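Local coordinates for protein putative trimethylamine methyltransferase (Rhizobium meliloti, PDB 4YYC) that probably acts as a methyltransferase of the trimethylamine methyltransferase family, its crystal form holding a bound ligand of unknown identity, at residues A269-P274 with P312-T317; R107-T112 with G300-Q305. One frame throughout, in Å; residues are numbered along the deposited sequence.

How the contacts relate
From the N terminus the chain first lays down 107-112, the end of helix 105-109 and the turn after it. Contact 2 closes a long loop of 187 residues by bringing this turn against 300-305 on helix 286-307. Contact 1 closes a much shorter loop, 37 residues, by pairing strand 269-277 with strand 313-322. Because 300-305 lies inside that shorter loop, the contacts cross rather than nest: the helix that links the paired strands also receives the early turn. Their centres lie about 11 Å apart, and Val313 joins them, with CG2 3.7 Å from Ala301 CB and CB 3.6 Å from Thr304 OG1. The contacts thus tie the early turn, the crossover helix and the two parallel strands together.

Contact 1: residues A269-P274 with P312-T317; sequences ACVVSP and PVLFGT
Ala269 sits beside Pro312, CB to CB 3.9 Å, where the two parallel strands start to pair. Cys270 then bonds through both its N and its O, giving its N-H to Pro312 O and accepting from Leu314 N at its O (2.8 Å, N-H...O angle 167°). Val271 lies next to Leu314 on one face of the sheet, its CG1 reaching the leucine CB at 4.2 Å. Val272, on the face that looks to helix 286-307, sets CG2 against Val313 CG2 at 3.7 Å; with CG1 anti to the backbone N (chi1 176°), CG2 is the branch left to meet it. The same residue continues the ladder, from its N to Leu314 O and from Gly316 N to its O. Ser273 turns OG back over its own strand to Val271 O, 3.1 Å away and well above that carbonyl's plane, while OG also lies 3.6 Å from Gly316 CA; a side chain on Gly316 would run into this hydroxyl. Without the hydroxyl, as with an alanine here, Val271 O is likely to lose this donor and Arg355 NH1 its weak partner. Pro274 then lays its ring CD on Gly316 O, 3.3 Å away. On the other flank, strand 240-245 also hydrogen-bonds to 269-273. The pair, joined through helix 286-307, is a beta-alpha-beta crossover, consistent with the TIM barrel of the MttB family, and the side chain of Ser273 lies about 4 Å from the bound unknown ligand.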
loop_
_atom_site.group_PDB
_atom_site.type_symbol
_atom_site.label_atom_id
_atom_site.label_comp_id
_atom_site.label_asym_id
_atom_site.label_seq_id
_atom_site.Cartn_x
_atom_site.Cartn_y
_atom_site.Cartn_z
ATOM N N ALA A 269 -0.838 7.344 -29.774
ATOM C CA ALA A 269 -0.496 8.037 -28.545
ATOM C C ALA A 269 0.958 7.821 -28.150
ATOM O O ALA A 269 1.486 6.706 -28.232
ATOM C CB ALA A 269 -1.413 7.604 -27.400
ATOM N N CYS A 270 1.556 8.881 -27.639
ATOM C CA CYS A 270 2.905 8.869 -27.120
ATOM C C CYS A 270 2.859 8.991 -25.590
ATOM O O CYS A 270 2.198 9.928 -25.075
ATOM C CB CYS A 270 3.690 10.049 -27.670
ATOM S SG CYS A 270 4.113 9.837 -29.414
ATOM N N VAL A 271 3.516 8.064 -24.886
ATOM C CA VAL A 271 3.612 8.121 -23.431
ATOM C C VAL A 271 4.961 8.733 -23.118
ATOM O O VAL A 271 5.979 8.028 -23.101
ATOM C CB VAL A 271 3.469 6.711 -22.775
ATOM C CG1 VAL A 271 3.410 6.853 -21.246
ATOM C CG2 VAL A 271 2.284 5.950 -23.350
ATOM N N VAL A 272 4.998 10.049 -22.896
ATOM C CA VAL A 272 6.276 10.769 -22.741
ATOM C C VAL A 272 6.784 10.604 -21.321
ATOM O O VAL A 272 6.201 11.146 -20.370
ATOM C CB VAL A 272 6.128 12.280 -23.117
ATOM C CG1 VAL A 272 7.442 13.012 -22.836
ATOM C CG2 VAL A 272 5.759 12.402 -24.563
ATOM N N SER A 273 7.889 9.893 -21.164
ATOM C CA SER A 273 8.252 9.353 -19.866
ATOM C C SER A 273 9.716 9.605 -19.516
ATOM O O SER A 273 10.622 8.901 -19.982
ATOM C CB SER A 273 7.989 7.817 -19.831
ATOM O OG SER A 273 6.608 7.541 -20.075
ATOM N N PRO A 274 9.980 10.594 -18.660
ATOM C CA PRO A 274 11.257 10.656 -17.979
ATOM C C PRO A 274 11.607 9.289 -17.393
ATOM O O PRO A 274 10.714 8.577 -16.914
ATOM C CB PRO A 274 10.992 11.702 -16.887
ATOM C CG PRO A 274 10.001 12.621 -17.532
ATOM C CD PRO A 274 9.098 11.732 -18.312
ATOM N N PRO A 312 -2.615 12.349 -29.541
ATOM C CA PRO A 312 -2.768 12.002 -28.124
ATOM C C PRO A 312 -1.424 11.798 -27.414
ATOM O O PRO A 312 -0.465 11.203 -27.952
ATOM C CB PRO A 312 -3.609 10.718 -28.125
ATOM C CG PRO A 312 -3.535 10.207 -29.491
ATOM C CD PRO A 312 -3.158 11.306 -30.420
ATOM N N VAL A 313 -1.316 12.345 -26.201
ATOM C CA VAL A 313 -0.040 12.305 -25.509
ATOM C C VAL A 313 -0.267 12.220 -23.988
ATOM O O VAL A 313 -1.149 12.886 -23.445
ATOM C CB VAL A 313 0.874 13.512 -25.885
ATOM C CG1 VAL A 313 0.259 14.847 -25.585
ATOM C CG2 VAL A 313 2.254 13.407 -25.205
ATOM N N LEU A 314 0.532 11.393 -23.317
ATOM C CA LEU A 314 0.450 11.221 -21.882
ATOM C C LEU A 314 1.664 11.820 -21.173
ATOM O O LEU A 314 2.785 11.783 -21.705
ATOM C CB LEU A 314 0.370 9.729 -21.488
ATOM C CG LEU A 314 -0.900 8.983 -21.860
ATOM C CD1 LEU A 314 -0.955 8.638 -23.326
ATOM C CD2 LEU A 314 -1.048 7.763 -20.967
ATOM N N PHE A 315 1.435 12.316 -19.955
ATOM C CA PHE A 315 2.471 12.673 -19.007
ATOM C C PHE A 315 2.871 11.362 -18.306
ATOM O O PHE A 315 2.093 10.821 -17.498
ATOM C CB PHE A 315 1.837 13.678 -18.014
ATOM C CG PHE A 315 2.749 14.293 -16.976
ATOM C CD1 PHE A 315 3.574 13.546 -16.180
ATOM C CD2 PHE A 315 2.692 15.645 -16.731
ATOM C CE1 PHE A 315 4.342 14.130 -15.213
ATOM C CE2 PHE A 315 3.420 16.248 -15.731
ATOM C CZ PHE A 315 4.268 15.491 -14.978
ATOM N N GLY A 316 4.070 10.881 -18.603
ATOM C CA GLY A 316 4.602 9.649 -17.998
ATOM C C GLY A 316 5.654 9.973 -16.988
ATOM O O GLY A 316 6.180 11.086 -16.953
ATOM N N THR A 317 5.938 9.037 -16.108
ATOM C CA THR A 317 7.040 9.153 -15.187
ATOM C C THR A 317 7.458 7.684 -14.868
ATOM O O THR A 317 6.626 6.922 -14.406
ATOM C CB THR A 317 6.594 9.887 -13.898
ATOM O OG1 THR A 317 6.423 11.296 -14.158
ATOM C CG2 THR A 317 7.593 9.756 -12.791
#

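Contact 2: residues R107-T112 with G300-Q305; sequences RELLKT and GAAFTQ
The flat amide of Gln305 meets Thr112 at its oxygen edge: OG1 donates a hydrogen bond to OE1 over 2.7 Å, in the carbonyl plane and on a lone pair. At the nitrogen edge, NE2 donates within the segment to Thr304 OG1 (3.1 Å), only 12° out of the amide plane. Gly310 N and Ala311 O add one bond each to OE1 and NE2, so four bonds fix the rotation of this buried group, and Val313 CG1 of the next strand packs obliquely beside NE2. This is near the C-terminal end of helix 286-307, the helix of a beta-alpha-beta unit consistent with a TIM barrel, taking the turn that follows helix 105-109 against its side. Thr112 reaches OE1 because chi1 of 54° puts OG1 between its backbone N and carbonyl carbon, while the Gln305 chain, bent at chi2 (-58°), brings the amide back past it in the opposite direction. Gln305 CG itself, placed by chi1, lies 3.6 Å from Leu109 O. Further up the helix the packing is apolar. Leu109 meets Ala302 CB to CB at 4.1 Å, and Trp87 of helix 81-90 touches both residues. Leu110 rests on the two alanines, CG near Ala302 and CD2 3.8 Å from Ala301 CB; Leu350 of helix 334-350 also packs against it. Small alanine side chains let the leucine come down to the helix backbone. There Ala301 O, which accepts a hydrogen bond from Thr304 OG1 at 2.6 Å, also has Leu110 CD2 beside it at 3.6 Å.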
loop_
_atom_site.group_PDB
_atom_site.type_symbol
_atom_site.label_atom_id
_atom_site.label_comp_id
_atom_site.label_asym_id
_atom_site.label_seq_id
_atom_site.Cartn_x
_atom_site.Cartn_y
_atom_site.Cartn_z
ATOM N N ARG A 107 3.208 24.811 -22.363
ATOM C CA ARG A 107 1.875 24.673 -21.826
ATOM C C ARG A 107 0.801 25.157 -22.826
ATOM O O ARG A 107 -0.239 24.523 -22.992
ATOM C CB ARG A 107 1.832 25.379 -20.455
ATOM C CG ARG A 107 0.718 25.013 -19.567
ATOM C CD ARG A 107 0.908 25.640 -18.182
ATOM N NE ARG A 107 1.954 25.015 -17.340
ATOM C CZ ARG A 107 1.774 23.978 -16.519
ATOM N NH1 ARG A 107 0.590 23.392 -16.403
ATOM N NH2 ARG A 107 2.788 23.537 -15.788
ATOM N N GLU A 108 1.053 26.276 -23.510
ATOM C CA GLU A 108 0.142 26.759 -24.551
ATOM C C GLU A 108 0.008 25.792 -25.710
ATOM O O GLU A 108 -1.092 25.527 -26.177
ATOM C CB GLU A 108 0.602 28.134 -25.070
ATOM C CG GLU A 108 -0.383 28.851 -26.005
ATOM C CD GLU A 108 -1.661 29.364 -25.318
ATOM O OE1 GLU A 108 -1.782 29.293 -24.056
ATOM O OE2 GLU A 108 -2.572 29.863 -26.040
ATOM N N LEU A 109 1.135 25.249 -26.172
ATOM C CA LEU A 109 1.107 24.268 -27.259
ATOM C C LEU A 109 0.308 23.046 -26.877
ATOM O O LEU A 109 -0.324 22.433 -27.710
ATOM C CB LEU A 109 2.514 23.869 -27.653
ATOM C CG LEU A 109 3.333 24.932 -28.414
ATOM C CD1 LEU A 109 4.816 24.580 -28.449
ATOM C CD2 LEU A 109 2.760 25.160 -29.802
ATOM N N LEU A 110 0.337 22.688 -25.596
ATOM C CA LEU A 110 -0.386 21.506 -25.124
ATOM C C LEU A 110 -1.881 21.705 -24.982
ATOM O O LEU A 110 -2.603 20.739 -24.742
ATOM C CB LEU A 110 0.203 21.040 -23.798
ATOM C CG LEU A 110 1.474 20.216 -24.057
ATOM C CD1 LEU A 110 2.282 20.031 -22.782
ATOM C CD2 LEU A 110 1.162 18.865 -24.679
ATOM N N LYS A 111 -2.371 22.920 -25.207
ATOM C CA LYS A 111 -3.800 23.117 -25.182
ATOM C C LYS A 111 -4.579 22.306 -26.188
ATOM O O LYS A 111 -5.776 22.035 -25.979
ATOM C CB LYS A 111 -4.142 24.607 -25.347
ATOM C CG LYS A 111 -3.744 25.380 -24.124
ATOM C CD LYS A 111 -3.985 26.823 -24.407
ATOM C CE LYS A 111 -4.329 27.588 -23.165
ATOM N NZ LYS A 111 -4.898 28.869 -23.619
ATOM N N THR A 112 -3.940 21.931 -27.279
ATOM C CA THR A 112 -4.549 21.064 -28.264
ATOM C C THR A 112 -4.549 19.573 -27.929
ATOM O O THR A 112 -5.191 18.802 -28.627
ATOM C CB THR A 112 -3.936 21.297 -29.662
ATOM O OG1 THR A 112 -2.519 21.166 -29.597
ATOM C CG2 THR A 112 -4.277 22.635 -30.185
ATOM N N GLY A 300 8.706 17.385 -24.220
ATOM C CA GLY A 300 8.451 16.229 -25.056
ATOM C C GLY A 300 7.000 16.128 -25.494
ATOM O O GLY A 300 6.721 15.776 -26.637
ATOM N N ALA A 301 6.075 16.369 -24.560
ATOM C CA ALA A 301 4.661 16.336 -24.912
ATOM C C ALA A 301 4.302 17.456 -25.864
ATOM O O ALA A 301 3.574 17.233 -26.854
ATOM C CB ALA A 301 3.786 16.360 -23.677
ATOM N N ALA A 302 4.820 18.679 -25.636
ATOM C CA ALA A 302 4.515 19.775 -26.574
ATOM C C ALA A 302 5.042 19.479 -27.957
ATOM O O ALA A 302 4.385 19.839 -28.945
ATOM C CB ALA A 302 5.100 21.082 -26.066
ATOM N N PHE A 303 6.195 18.806 -28.035
ATOM C CA PHE A 303 6.737 18.381 -29.315
ATOM C C PHE A 303 5.734 17.585 -30.143
ATOM O O PHE A 303 5.617 17.780 -31.376
ATOM C CB PHE A 303 8.011 17.571 -29.108
ATOM C CG PHE A 303 8.671 17.168 -30.412
ATOM C CD1 PHE A 303 9.215 18.112 -31.257
ATOM C CD2 PHE A 303 8.646 15.861 -30.807
ATOM C CE1 PHE A 303 9.789 17.715 -32.484
ATOM C CE2 PHE A 303 9.227 15.440 -32.005
ATOM C CZ PHE A 303 9.794 16.362 -32.833
ATOM N N THR A 304 4.976 16.714 -29.511
ATOM C CA THR A 304 3.990 15.914 -30.270
ATOM C C THR A 304 2.963 16.813 -30.999
ATOM O O THR A 304 2.528 16.489 -32.101
ATOM C CB THR A 304 3.252 14.876 -29.400
ATOM O OG1 THR A 304 2.396 15.562 -28.469
ATOM C CG2 THR A 304 4.244 13.914 -28.709
ATOM N N GLN A 305 2.649 17.961 -30.391
ATOM C CA GLN A 305 1.651 18.868 -30.957
ATOM C C GLN A 305 2.245 19.662 -32.103
ATOM O O GLN A 305 1.505 20.128 -32.967
ATOM C CB GLN A 305 1.058 19.803 -29.883
ATOM C CG GLN A 305 0.465 19.098 -28.662
ATOM C CD GLN A 305 -0.615 18.145 -29.053
ATOM O OE1 GLN A 305 -1.706 18.583 -29.515
ATOM N NE2 GLN A 305 -0.351 16.838 -28.924
#